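Local coordinates for GTP-binding protein (Thermus thermophilus, PDB 2DBY) that binds guanosine diphosphate, and probably hydrolyses ATP and associates with the 70S ribosome and the 50S subunit, at residues Phe18-Arg23 / Glu248-Ser253; Gly41-Glu46 / Arg273-Gly278; Glu144-Arg149 / Ala190-Glu195; Glu168-His173 / Lys178-Phe183. All blocks are in the same frame, centred on the assembly; numbering follows the deposited sequence. Where two conformers were deposited one is given.

Contact 1 of 4, residues Phe18-Arg23 / Glu248-Ser253; sequences FNALTR and ELAELS
Ala20 meets Ala250 methyl to methyl, CB of Ala20 lying 4.3 Å from CB of Ala250. With nothing larger than a methyl on either residue, the backbones come near, and CA of Ala20 is 5.6 Å from CA of Ala250. The methyl of Ala250 points at helix 14-25, whereas that of Ala20 leaves its backbone alongside the interface, and this second methyl also touches Leu271 of helix 270-281. Leu21, next in sequence, turns away from residues 248-253 and packs on Leu271 and on Ile6 of strand 3-7. Both partners belong to the nucleotide-binding core of the G domain: helix 14-25 is the one that follows the P-loop and opens with the GDP-binding residues Lys14, Ser15 and Thr16, while helix 243-250 starts at Ala243 and Arg244, which also bind GDP. A turn further on, Arg23 carries the contact out to the exposed surface. Its CG stands anti to the carbonyl carbon (chi1 -72°) and the chain is extended to NE, which brings CD of Arg23 to 3.8 Å from CB of Ala250. The guanidinium then lies alongside Glu251, pointing the same way, with CG of Glu251 over one face and the carboxylate plane turned only 16° from its own. NH2 of Arg23 and OE1 of Glu251 are 4.0 Å apart, a long salt bridge of charges only, since the oxygen sits well out of the guanidinium plane. At the guanidinium edge, NH1 of Arg23 donates to a water at 2.9 Å, and that water donates in turn to the backbone O of Ala250, 2.7 Å away.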
loop_
_atom_site.group_PDB
_atom_site.type_symbol
_atom_site.label_atom_id
_atom_site.label_comp_id
_atom_site.label_asym_id
_atom_site.label_seq_id
_atom_site.Cartn_x
_atom_site.Cartn_y
_atom_site.Cartn_z
ATOM N N PHE A 18 -11.632 -12.002 1.010
ATOM C CA PHE A 18 -11.338 -12.095 -0.412
ATOM C C PHE A 18 -12.551 -12.245 -1.320
ATOM O O PHE A 18 -12.444 -11.969 -2.516
ATOM C CB PHE A 18 -10.338 -13.182 -0.711
ATOM C CG PHE A 18 -8.961 -12.676 -0.696
ATOM C CD1 PHE A 18 -8.203 -12.732 0.471
ATOM C CD2 PHE A 18 -8.460 -12.005 -1.804
ATOM C CE1 PHE A 18 -6.955 -12.119 0.544
ATOM C CE2 PHE A 18 -7.222 -11.384 -1.749
ATOM C CZ PHE A 18 -6.461 -11.442 -0.562
ATOM N N ASN A 19 -13.699 -12.661 -0.802
ATOM C CA ASN A 19 -14.883 -12.697 -1.687
ATOM C C ASN A 19 -15.120 -11.238 -2.053
ATOM O O ASN A 19 -15.397 -10.891 -3.204
ATOM C CB ASN A 19 -16.157 -13.197 -0.981
ATOM C CG ASN A 19 -16.116 -14.669 -0.657
ATOM O OD1 ASN A 19 -15.490 -15.448 -1.368
ATOM N ND2 ASN A 19 -16.794 -15.062 0.435
ATOM N N ALA A 20 -14.998 -10.373 -1.057
ATOM C CA ALA A 20 -15.218 -8.949 -1.278
ATOM C C ALA A 20 -14.192 -8.328 -2.223
ATOM O O ALA A 20 -14.528 -7.540 -3.117
ATOM C CB ALA A 20 -15.219 -8.223 0.056
ATOM N N LEU A 21 -12.927 -8.677 -2.025
ATOM C CA LEU A 21 -11.872 -8.146 -2.847
ATOM C C LEU A 21 -12.011 -8.619 -4.294
ATOM O O LEU A 21 -11.799 -7.841 -5.222
ATOM C CB LEU A 21 -10.516 -8.573 -2.264
ATOM C CG LEU A 21 -10.162 -7.839 -0.969
ATOM C CD1 LEU A 21 -8.980 -8.521 -0.267
ATOM C CD2 LEU A 21 -9.811 -6.384 -1.309
ATOM N N THR A 22 -12.365 -9.888 -4.497
ATOM C CA THR A 22 -12.489 -10.351 -5.885
ATOM C C THR A 22 -13.671 -9.656 -6.569
ATOM O O THR A 22 -13.612 -9.347 -7.756
ATOM C CB THR A 22 -12.572 -11.887 -5.946
ATOM O OG1 THR A 22 -11.347 -12.423 -5.422
ATOM C CG2 THR A 22 -12.723 -12.381 -7.409
ATOM N N ARG A 23 -14.741 -9.395 -5.835
ATOM C CA ARG A 23 -15.853 -8.662 -6.447
ATOM C C ARG A 23 -15.400 -7.234 -6.806
ATOM O O ARG A 23 -15.652 -6.727 -7.912
ATOM C CB ARG A 23 -17.052 -8.606 -5.480
ATOM C CG ARG A 23 -17.753 -9.938 -5.322
ATOM C CD ARG A 23 -18.824 -9.837 -4.244
ATOM N NE ARG A 23 -19.662 -11.038 -4.114
ATOM C CZ ARG A 23 -20.679 -11.319 -4.932
ATOM N NH1 ARG A 23 -20.969 -10.497 -5.949
ATOM N NH2 ARG A 23 -21.428 -12.394 -4.713
ATOM N N GLU A 248 -20.912 -8.621 1.853
ATOM C CA GLU A 248 -22.328 -8.305 1.575
ATOM C C GLU A 248 -22.454 -6.989 0.795
ATOM O O GLU A 248 -23.172 -6.912 -0.196
ATOM C CB GLU A 248 -23.109 -8.217 2.886
ATOM C CG GLU A 248 -23.184 -9.567 3.604
ATOM C CD GLU A 248 -23.659 -9.465 5.036
ATOM O OE1 GLU A 248 -23.751 -8.340 5.562
ATOM O OE2 GLU A 248 -23.925 -10.530 5.647
ATOM N N LEU A 249 -21.736 -5.956 1.222
ATOM C CA LEU A 249 -21.778 -4.674 0.527
ATOM C C LEU A 249 -21.253 -4.732 -0.917
ATOM O O LEU A 249 -21.782 -4.038 -1.796
ATOM C CB LEU A 249 -20.980 -3.615 1.291
ATOM C CG LEU A 249 -21.541 -3.210 2.660
ATOM C CD1 LEU A 249 -20.472 -2.433 3.439
ATOM C CD2 LEU A 249 -22.790 -2.334 2.470
ATOM N N ALA A 250 -20.230 -5.544 -1.152
ATOM C CA ALA A 250 -19.609 -5.668 -2.474
ATOM C C ALA A 250 -20.556 -6.258 -3.508
ATOM O O ALA A 250 -20.320 -6.137 -4.698
ATOM C CB ALA A 250 -18.338 -6.522 -2.385
ATOM N N GLU A 251 -21.608 -6.917 -3.052
ATOM C CA GLU A 251 -22.592 -7.503 -3.969
ATOM C C GLU A 251 -23.536 -6.425 -4.504
ATOM O O GLU A 251 -24.207 -6.613 -5.533
ATOM C CB GLU A 251 -23.396 -8.569 -3.216
ATOM C CG GLU A 251 -24.146 -9.509 -4.090
ATOM C CD GLU A 251 -24.885 -10.571 -3.298
ATOM O OE1 GLU A 251 -24.330 -11.084 -2.304
ATOM O OE2 GLU A 251 -26.020 -10.901 -3.697
ATOM N N LEU A 252 -23.611 -5.303 -3.804
ATOM C CA LEU A 252 -24.501 -4.208 -4.204
ATOM C C LEU A 252 -23.832 -3.166 -5.084
ATOM O O LEU A 252 -22.609 -3.134 -5.233
ATOM C CB LEU A 252 -25.048 -3.507 -2.942
ATOM C CG LEU A 252 -25.791 -4.406 -1.943
ATOM C CD1 LEU A 252 -26.127 -3.576 -0.697
ATOM C CD2 LEU A 252 -27.058 -4.997 -2.591
ATOM N N SER A 253 -24.643 -2.307 -5.689
ATOM C CA SER A 253 -24.079 -1.226 -6.487
ATOM C C SER A 253 -23.395 -0.300 -5.481
ATOM O O SER A 253 -23.733 -0.298 -4.294
ATOM C CB SER A 253 -25.184 -0.466 -7.212
ATOM O OG SER A 253 -25.974 0.248 -6.279
HETATM O O HOH W 1 -20.067 -7.905 -6.764
#

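Contact 2 of 4, residues Gly41-Glu46 / Arg273-Gly278; sequences GVVPLE and RLARAG
This is a buried apolar contact between strand 40-44 with its continuation and helix 270-281, in which Val43 and Leu45 close on Ala275. The methyl of Ala275 points at the strand and is met by two branches: CG1 of Val43 at 4.0 Å from CB of Ala275, and CD2 of Leu45 at 4.0 Å from the same CB. Val43 has CG1 anti to its own nitrogen (chi1 177°), which turns this branch, and not CG2, to the helix. Leu45 leaves its backbone alongside the helix, and its end comes nearer; its chi1 of -115° is away from the staggered values. The same CD2 of Leu45 lies 3.9 Å from CG of Arg276, in the conformer described, where the two side chains cross at about a right angle. Only the aliphatic part of Arg276 is used here, for its NE forms a salt bridge with Glu268. Gln272, one turn earlier on the helix, adds polar links, its NE2 hydrogen-bonded to O of Pro44 and its OE1 to N of Glu46. Strand 40-44 pairs antiparallel with strand 66-75, as the second and third strands do in Ras-like GTPases, and helix 270-281 covers one face of that predominantly parallel sheet.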
loop_
_atom_site.group_PDB
_atom_site.type_symbol
_atom_site.label_atom_id
_atom_site.label_comp_id
_atom_site.label_asym_id
_atom_site.label_seq_id
_atom_site.Cartn_x
_atom_site.Cartn_y
_atom_site.Cartn_z
ATOM N N GLY A 41 -5.500 -9.042 -7.146
ATOM C CA GLY A 41 -6.553 -8.193 -7.682
ATOM C C GLY A 41 -6.345 -6.794 -7.145
ATOM O O GLY A 41 -5.447 -6.576 -6.331
ATOM N N VAL A 42 -7.160 -5.853 -7.586
ATOM C CA VAL A 42 -7.013 -4.488 -7.097
ATOM C C VAL A 42 -8.326 -3.944 -6.575
ATOM O O VAL A 42 -9.407 -4.460 -6.894
ATOM C CB VAL A 42 -6.505 -3.533 -8.194
ATOM C CG1 VAL A 42 -5.181 -4.021 -8.758
ATOM C CG2 VAL A 42 -7.528 -3.419 -9.294
ATOM N N VAL A 43 -8.228 -2.905 -5.752
ATOM C CA VAL A 43 -9.406 -2.245 -5.213
ATOM C C VAL A 43 -9.363 -0.816 -5.742
ATOM O O VAL A 43 -8.433 -0.087 -5.440
ATOM C CB VAL A 43 -9.383 -2.182 -3.656
ATOM C CG1 VAL A 43 -10.617 -1.403 -3.158
ATOM C CG2 VAL A 43 -9.373 -3.592 -3.059
ATOM N N PRO A 44 -10.338 -0.419 -6.578
ATOM C CA PRO A 44 -10.357 0.947 -7.117
ATOM C C PRO A 44 -10.442 1.912 -5.912
ATOM O O PRO A 44 -11.269 1.711 -5.007
ATOM C CB PRO A 44 -11.636 0.972 -7.955
ATOM C CG PRO A 44 -11.791 -0.467 -8.409
ATOM C CD PRO A 44 -11.447 -1.225 -7.123
ATOM N N LEU A 45 -9.615 2.954 -5.916
ATOM C CA LEU A 45 -9.558 3.930 -4.826
ATOM C C LEU A 45 -10.523 5.062 -5.136
ATOM O O LEU A 45 -10.390 5.739 -6.151
ATOM C CB LEU A 45 -8.148 4.511 -4.714
ATOM C CG LEU A 45 -7.258 4.276 -3.495
ATOM C CD1 LEU A 45 -6.109 5.284 -3.563
ATOM C CD2 LEU A 45 -8.045 4.435 -2.190
ATOM N N GLU A 46 -11.504 5.258 -4.269
ATOM C CA GLU A 46 -12.467 6.323 -4.495
ATOM C C GLU A 46 -11.761 7.628 -4.182
ATOM O O GLU A 46 -10.974 7.711 -3.234
ATOM C CB GLU A 46 -13.696 6.106 -3.593
ATOM C CG GLU A 46 -14.565 4.991 -4.150
ATOM C CD GLU A 46 -15.642 4.501 -3.204
ATOM O OE1 GLU A 46 -16.127 5.298 -2.381
ATOM O OE2 GLU A 46 -16.012 3.309 -3.306
ATOM N N ARG A 273 -11.196 1.686 3.379
ATOM C CA ARG A 273 -10.279 1.983 4.475
ATOM C C ARG A 273 -9.012 1.157 4.333
ATOM O O ARG A 273 -7.913 1.654 4.589
ATOM C CB ARG A 273 -10.917 1.660 5.827
ATOM C CG ARG A 273 -12.021 2.596 6.288
ATOM C CD ARG A 273 -12.786 1.919 7.435
ATOM N NE ARG A 273 -13.503 2.855 8.294
ATOM C CZ ARG A 273 -12.919 3.676 9.165
ATOM N NH1 ARG A 273 -11.595 3.685 9.296
ATOM N NH2 ARG A 273 -13.659 4.480 9.917
ATOM N N LEU A 274 -9.168 -0.117 3.954
ATOM C CA LEU A 274 -8.009 -1.001 3.779
ATOM C C LEU A 274 -7.161 -0.529 2.596
ATOM O O LEU A 274 -5.942 -0.531 2.648
ATOM C CB LEU A 274 -8.472 -2.451 3.546
ATOM C CG LEU A 274 -7.361 -3.486 3.347
ATOM C CD1 LEU A 274 -6.444 -3.555 4.570
ATOM C CD2 LEU A 274 -8.031 -4.850 3.103
ATOM N N ALA A 275 -7.821 -0.122 1.516
ATOM C CA ALA A 275 -7.091 0.366 0.358
ATOM C C ALA A 275 -6.265 1.608 0.731
ATOM O O ALA A 275 -5.105 1.747 0.327
ATOM C CB ALA A 275 -8.092 0.690 -0.798
ATOM N N ARG A 276 -6.863 2.507 1.511
ATOM C CA ARG A 276 -6.170 3.724 1.930
ATOM C C ARG A 276 -5.018 3.392 2.880
ATOM O O ARG A 276 -3.980 4.058 2.866
ATOM C CB ARG A 276 -7.149 4.701 2.601
ATOM C CG ARG A 276 -8.100 5.412 1.620
ATOM C CD ARG A 276 -8.788 6.637 2.258
ATOM N NE ARG A 276 -9.535 6.298 3.468
ATOM C CZ ARG A 276 -9.078 6.463 4.705
ATOM N NH1 ARG A 276 -7.870 6.977 4.908
ATOM N NH2 ARG A 276 -9.814 6.090 5.743
ATOM N N ALA A 277 -5.198 2.369 3.709
ATOM C CA ALA A 277 -4.138 1.959 4.633
ATOM C C ALA A 277 -3.015 1.328 3.803
ATOM O O ALA A 277 -1.834 1.532 4.090
ATOM C CB ALA A 277 -4.662 0.953 5.677
ATOM N N GLY A 278 -3.392 0.589 2.760
ATOM C CA GLY A 278 -2.383 -0.024 1.902
ATOM C C GLY A 278 -1.615 1.043 1.128
ATOM O O GLY A 278 -0.410 0.948 0.936
#

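Contact 3 of 4, residues Glu144-Arg149 / Ala190-Glu195; sequences ERRLER and ARFLKE
Arg146 and Glu195 form a salt bridge at close range, NH2 of Arg146 lying 2.7 Å from OE2 of Glu195. As a hydrogen bond it is weak, for the N-H...O angle is only 128°, although the oxygen sits at the guanidinium edge, near its plane; the carboxylate plane is turned 62° from that of the guanidinium. A water bridges the same two side chains: it accepts from NE of Arg146 at 2.8 Å and donates to OE2 of Glu195 at 2.7 Å. Beneath the charges, CB of Arg146 abuts the edge of the Phe192 ring, 4.2 Å from CE1. Bends at chi2 and chi3 fold the arginine so that its root can meet the ring while its end meets the carboxylate. The contact bridges helix 124-156 and helix 187-195, whose nearest CA atoms, those of Arg146 and Phe192, are 9.8 Å apart. Helices 124-156 and 161-175 form the helical hairpin inserted in the G domain of YchF proteins, a predicted coiled coil over residues 133-167, and helix 187-195 lies against it. Phe192 reaches between both arms of the hairpin, touching Leu143 and Leu150 on one and Leu170 on the other. OE2 of Glu195 also pairs with Arg160, so two arginines gather round one carboxylate, and NH2 of Arg191 is hydrogen-bonded to the backbone O of Glu159.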
loop_
_atom_site.group_PDB
_atom_site.type_symbol
_atom_site.label_atom_id
_atom_site.label_comp_id
_atom_site.label_asym_id
_atom_site.label_seq_id
_atom_site.Cartn_x
_atom_site.Cartn_y
_atom_site.Cartn_z
ATOM N N GLU A 144 22.607 -13.697 8.770
ATOM C CA GLU A 144 23.821 -14.486 9.034
ATOM C C GLU A 144 24.601 -14.618 7.738
ATOM O O GLU A 144 25.826 -14.463 7.722
ATOM C CB GLU A 144 23.442 -15.865 9.610
ATOM C CG GLU A 144 22.923 -15.750 11.067
ATOM C CD GLU A 144 21.940 -16.835 11.501
ATOM O OE1 GLU A 144 21.350 -16.682 12.597
ATOM O OE2 GLU A 144 21.748 -17.827 10.762
ATOM N N ARG A 145 23.898 -14.892 6.641
ATOM C CA ARG A 145 24.584 -15.014 5.357
ATOM C C ARG A 145 25.189 -13.685 4.916
ATOM O O ARG A 145 26.323 -13.648 4.442
ATOM C CB ARG A 145 23.626 -15.519 4.276
ATOM C CG ARG A 145 23.234 -16.966 4.417
ATOM C CD ARG A 145 22.430 -17.416 3.191
ATOM N NE ARG A 145 21.060 -16.903 3.172
ATOM C CZ ARG A 145 20.035 -17.483 3.798
ATOM N NH1 ARG A 145 20.217 -18.599 4.498
ATOM N NH2 ARG A 145 18.825 -16.956 3.713
ATOM N N ARG A 146 24.453 -12.583 5.073
ATOM C CA ARG A 146 24.992 -11.287 4.663
ATOM C C ARG A 146 26.155 -10.827 5.541
ATOM O O ARG A 146 27.111 -10.241 5.039
ATOM C CB ARG A 146 23.885 -10.208 4.675
ATOM C CG ARG A 146 22.753 -10.452 3.679
ATOM C CD ARG A 146 23.298 -10.777 2.293
ATOM N NE ARG A 146 23.938 -9.611 1.689
ATOM C CZ ARG A 146 24.834 -9.678 0.713
ATOM N NH1 ARG A 146 25.210 -10.862 0.232
ATOM N NH2 ARG A 146 25.332 -8.559 0.200
ATOM N N LEU A 147 26.092 -11.088 6.845
ATOM C CA LEU A 147 27.184 -10.662 7.728
ATOM C C LEU A 147 28.494 -11.298 7.283
ATOM O O LEU A 147 29.540 -10.648 7.261
ATOM C CB LEU A 147 26.885 -11.034 9.188
ATOM C CG LEU A 147 25.865 -10.141 9.921
ATOM C CD1 LEU A 147 25.458 -10.778 11.226
ATOM C CD2 LEU A 147 26.491 -8.752 10.183
ATOM N N GLU A 148 28.429 -12.569 6.908
ATOM C CA GLU A 148 29.630 -13.272 6.457
ATOM C C GLU A 148 30.153 -12.681 5.158
ATOM O O GLU A 148 31.342 -12.408 5.039
ATOM C CB GLU A 148 29.344 -14.768 6.263
ATOM C CG GLU A 148 28.785 -15.451 7.509
ATOM C CD GLU A 148 29.398 -16.820 7.784
ATOM O OE1 GLU A 148 28.886 -17.529 8.683
ATOM O OE2 GLU A 148 30.391 -17.182 7.112
ATOM N N ARG A 149 29.262 -12.494 4.185
ATOM C CA ARG A 149 29.622 -11.935 2.891
ATOM C C ARG A 149 30.096 -10.491 2.979
ATOM O O ARG A 149 31.126 -10.146 2.400
ATOM C CB ARG A 149 28.433 -12.004 1.923
ATOM C CG ARG A 149 28.242 -13.352 1.242
ATOM C CD ARG A 149 28.776 -13.287 -0.186
ATOM N NE ARG A 149 30.171 -12.856 -0.211
ATOM C CZ ARG A 149 30.805 -12.403 -1.288
ATOM N NH1 ARG A 149 30.172 -12.311 -2.450
ATOM N NH2 ARG A 149 32.076 -12.035 -1.199
ATOM N N ALA A 190 19.297 2.146 5.804
ATOM C CA ALA A 190 18.548 2.317 4.569
ATOM C C ALA A 190 19.267 1.666 3.383
ATOM O O ALA A 190 18.630 1.031 2.541
ATOM C CB ALA A 190 18.323 3.792 4.303
ATOM N N ARG A 191 20.590 1.825 3.307
ATOM C CA ARG A 191 21.337 1.229 2.192
ATOM C C ARG A 191 21.297 -0.294 2.282
ATOM O O ARG A 191 21.160 -0.993 1.284
ATOM C CB ARG A 191 22.797 1.689 2.208
ATOM C CG ARG A 191 22.980 3.150 1.858
ATOM C CD ARG A 191 24.457 3.512 1.885
ATOM N NE ARG A 191 25.237 2.669 0.978
ATOM C CZ ARG A 191 26.568 2.607 0.981
ATOM N NH1 ARG A 191 27.257 3.334 1.843
ATOM N NH2 ARG A 191 27.209 1.828 0.122
ATOM N N PHE A 192 21.409 -0.810 3.493
ATOM C CA PHE A 192 21.373 -2.248 3.653
ATOM C C PHE A 192 20.011 -2.831 3.232
ATOM O O PHE A 192 19.945 -3.825 2.499
ATOM C CB PHE A 192 21.652 -2.633 5.114
ATOM C CG PHE A 192 21.500 -4.105 5.370
ATOM C CD1 PHE A 192 22.526 -4.987 5.023
ATOM C CD2 PHE A 192 20.300 -4.623 5.850
ATOM C CE1 PHE A 192 22.362 -6.357 5.142
ATOM C CE2 PHE A 192 20.122 -5.994 5.974
ATOM C CZ PHE A 192 21.158 -6.868 5.616
ATOM N N LEU A 193 18.922 -2.213 3.692
ATOM C CA LEU A 193 17.597 -2.758 3.391
ATOM C C LEU A 193 17.193 -2.631 1.924
ATOM O O LEU A 193 16.363 -3.398 1.439
ATOM C CB LEU A 193 16.537 -2.118 4.305
ATOM C CG LEU A 193 16.605 -2.523 5.789
ATOM C CD1 LEU A 193 15.588 -1.737 6.608
ATOM C CD2 LEU A 193 16.342 -4.039 5.901
ATOM N N LYS A 194 17.788 -1.675 1.220
ATOM C CA LYS A 194 17.500 -1.512 -0.197
ATOM C C LYS A 194 18.123 -2.709 -0.915
ATOM O O LYS A 194 17.514 -3.303 -1.800
ATOM C CB LYS A 194 18.117 -0.216 -0.728
ATOM C CG LYS A 194 17.771 0.078 -2.187
ATOM C CD LYS A 194 18.501 1.330 -2.684
ATOM C CE LYS A 194 18.325 1.525 -4.190
ATOM N NZ LYS A 194 19.297 2.523 -4.740
ATOM N N GLU A 195 19.330 -3.081 -0.502
ATOM C CA GLU A 195 20.024 -4.211 -1.106
ATOM C C GLU A 195 19.473 -5.558 -0.641
ATOM O O GLU A 195 19.390 -6.504 -1.431
ATOM C CB GLU A 195 21.524 -4.147 -0.789
ATOM C CG GLU A 195 22.279 -5.418 -1.149
ATOM C CD GLU A 195 23.795 -5.234 -1.138
ATOM O OE1 GLU A 195 24.278 -4.287 -1.799
ATOM O OE2 GLU A 195 24.493 -6.040 -0.479
HETATM O O HOH W 2 23.616 -6.818 1.959
#

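Contact 4 of 4, residues Glu168-His173 / Lys178-Phe183; sequences EGLYVH and KPARTF
The end of helix 161-175, the second arm of the helical hairpin, is met by the chain that leaves it, as residues 178-183 fold back round His173. CB of Lys178 covers one face of the imidazole, 3.5 Å from its centroid, a CH-pi contact. The opposite face receives the edge of Phe183 in a T-shaped stack, planes at 87° and CD1 of Phe183 3.6 Å from CG of His173. Two oxygens meet the rim: NE2 of His173 is hydrogen-bonded to OG1 of Thr182 at 2.9 Å, and more weakly to O of Pro179, also at 2.9 Å. A chi1 of -169°, with CG opposite the backbone nitrogen, swings the ring into this slot. Backbone adds a further link, N of Lys178 to O of His173 at 3.2 Å. Phe183 also lies against Leu170, whose CD2 is 3.7 Å from CG of Phe183, and its CE1 comes 3.4 Å from O of Gly169, where the lack of a side chain leaves room for the ring. An alanine in place of His173 would probably open a gap between Lys178 and Phe183 and leave OG1 of Thr182 without its ring partner. The amine of Lys178 leads away to a salt bridge with Glu176. A carbonyl oxygen can only accept, so the weak bond to Pro179 is consistent with a proton on NE2 of His173.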
loop_
_atom_site.group_PDB
_atom_site.type_symbol
_atom_site.label_atom_id
_atom_site.label_comp_id
_atom_site.label_asym_id
_atom_site.label_seq_id
_atom_site.Cartn_x
_atom_site.Cartn_y
_atom_site.Cartn_z
ATOM N N GLU A 168 24.947 -5.574 11.488
ATOM C CA GLU A 168 25.316 -5.950 12.873
ATOM C C GLU A 168 24.219 -5.481 13.828
ATOM O O GLU A 168 23.833 -6.201 14.752
ATOM C CB GLU A 168 26.636 -5.262 13.302
ATOM C CG GLU A 168 27.925 -5.618 12.540
ATOM C CD GLU A 168 28.531 -6.947 12.953
ATOM O OE1 GLU A 168 29.676 -7.233 12.515
ATOM O OE2 GLU A 168 27.871 -7.706 13.700
ATOM N N GLY A 169 23.723 -4.263 13.598
ATOM C CA GLY A 169 22.697 -3.700 14.473
ATOM C C GLY A 169 21.379 -4.421 14.322
ATOM O O GLY A 169 20.730 -4.749 15.308
ATOM N N LEU A 170 20.980 -4.667 13.084
ATOM C CA LEU A 170 19.731 -5.382 12.820
ATOM C C LEU A 170 19.796 -6.771 13.424
ATOM O O LEU A 170 18.810 -7.268 13.928
ATOM C CB LEU A 170 19.488 -5.457 11.301
ATOM C CG LEU A 170 19.024 -4.109 10.707
ATOM C CD1 LEU A 170 19.268 -4.057 9.217
ATOM C CD2 LEU A 170 17.544 -3.906 11.038
ATOM N N TYR A 171 20.966 -7.408 13.378
ATOM C CA TYR A 171 21.054 -8.758 13.934
ATOM C C TYR A 171 20.771 -8.762 15.447
ATOM O O TYR A 171 20.110 -9.660 15.952
ATOM C CB TYR A 171 22.418 -9.364 13.633
ATOM C CG TYR A 171 22.451 -10.864 13.839
ATOM C CD1 TYR A 171 21.703 -11.716 13.027
ATOM C CD2 TYR A 171 23.260 -11.431 14.827
ATOM C CE1 TYR A 171 21.767 -13.106 13.194
ATOM C CE2 TYR A 171 23.323 -12.799 15.001
ATOM C CZ TYR A 171 22.580 -13.628 14.182
ATOM O OH TYR A 171 22.654 -14.988 14.342
ATOM N N VAL A 172 21.270 -7.759 16.162
ATOM C CA VAL A 172 21.003 -7.650 17.599
ATOM C C VAL A 172 19.492 -7.515 17.832
ATOM O O VAL A 172 18.916 -8.171 18.714
ATOM C CB VAL A 172 21.677 -6.388 18.189
ATOM C CG1 VAL A 172 21.164 -6.113 19.619
ATOM C CG2 VAL A 172 23.180 -6.590 18.198
ATOM N N HIS A 173 18.883 -6.629 17.044
ATOM C CA HIS A 173 17.449 -6.320 17.124
ATOM C C HIS A 173 16.584 -7.564 16.860
ATOM O O HIS A 173 15.672 -7.881 17.643
ATOM C CB HIS A 173 17.146 -5.224 16.087
ATOM C CG HIS A 173 15.784 -4.611 16.199
ATOM N ND1 HIS A 173 15.439 -3.725 17.200
ATOM C CD2 HIS A 173 14.714 -4.677 15.370
ATOM C CE1 HIS A 173 14.220 -3.261 16.973
ATOM N NE2 HIS A 173 13.759 -3.827 15.867
ATOM N N LYS A 178 12.616 -8.726 17.651
ATOM C CA LYS A 178 12.016 -7.485 17.137
ATOM C C LYS A 178 12.150 -7.375 15.610
ATOM O O LYS A 178 13.169 -7.740 15.027
ATOM C CB LYS A 178 12.652 -6.281 17.831
ATOM C CG LYS A 178 12.398 -6.354 19.355
ATOM C CD LYS A 178 13.421 -5.596 20.149
ATOM C CE LYS A 178 13.310 -5.991 21.639
ATOM N NZ LYS A 178 14.333 -5.283 22.456
ATOM N N PRO A 179 11.126 -6.857 14.943
ATOM C CA PRO A 179 11.182 -6.743 13.478
ATOM C C PRO A 179 12.081 -5.646 12.941
ATOM O O PRO A 179 12.233 -4.605 13.577
ATOM C CB PRO A 179 9.718 -6.504 13.096
ATOM C CG PRO A 179 9.197 -5.709 14.304
ATOM C CD PRO A 179 9.868 -6.317 15.500
ATOM N N ALA A 180 12.624 -5.848 11.741
ATOM C CA ALA A 180 13.497 -4.845 11.158
ATOM C C ALA A 180 12.747 -3.520 10.975
ATOM O O ALA A 180 13.349 -2.454 11.068
ATOM C CB ALA A 180 14.078 -5.324 9.805
ATOM N N ARG A 181 11.427 -3.573 10.799
ATOM C CA ARG A 181 10.691 -2.336 10.555
ATOM C C ARG A 181 10.700 -1.350 11.740
ATOM O O ARG A 181 10.483 -0.148 11.526
ATOM C CB ARG A 181 9.237 -2.638 10.124
ATOM C CG ARG A 181 8.278 -2.979 11.295
ATOM C CD ARG A 181 6.947 -3.566 10.730
ATOM N NE ARG A 181 7.073 -4.973 10.316
ATOM C CZ ARG A 181 6.835 -6.026 11.095
ATOM N NH1 ARG A 181 6.442 -5.880 12.353
ATOM N NH2 ARG A 181 7.002 -7.252 10.621
ATOM N N THR A 182 10.968 -1.832 12.953
ATOM C CA THR A 182 11.019 -0.928 14.114
ATOM C C THR A 182 12.433 -0.490 14.469
ATOM O O THR A 182 12.634 0.220 15.454
ATOM C CB THR A 182 10.401 -1.528 15.382
ATOM O OG1 THR A 182 11.018 -2.785 15.699
ATOM C CG2 THR A 182 8.875 -1.703 15.209
ATOM N N PHE A 183 13.414 -0.929 13.698
ATOM C CA PHE A 183 14.793 -0.504 13.973
ATOM C C PHE A 183 14.871 0.976 13.588
ATOM O O PHE A 183 14.321 1.391 12.569
ATOM C CB PHE A 183 15.779 -1.328 13.143
ATOM C CG PHE A 183 17.201 -1.205 13.614
ATOM C CD1 PHE A 183 17.658 -1.994 14.667
ATOM C CD2 PHE A 183 18.058 -0.286 13.034
ATOM C CE1 PHE A 183 18.961 -1.864 15.148
ATOM C CE2 PHE A 183 19.381 -0.135 13.503
ATOM C CZ PHE A 183 19.828 -0.932 14.569
#

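How the contacts relate
Contacts 1 and 2 lie round the sheet of the G domain, contacts 3 and 4 where the helical hairpin meets what follows it. The first two touch through Leu21 and Val43, and helix 14-25 and strand 40-44 both pack on helix 270-281. Contact 2 is the most buried and is held by apolar carbon contacts alone; contact 1 starts with methyls but ends in charges and water at the surface. The other two, with centres about 12 Å apart, touch where Leu170 packs on Phe192, and OE1 of Glu144 probably hydrogen-bonds OH of Tyr171. Contact 3 relies on a salt bridge, contact 4 on a histidine ring packed on both faces and hydrogen-bonded at its edge.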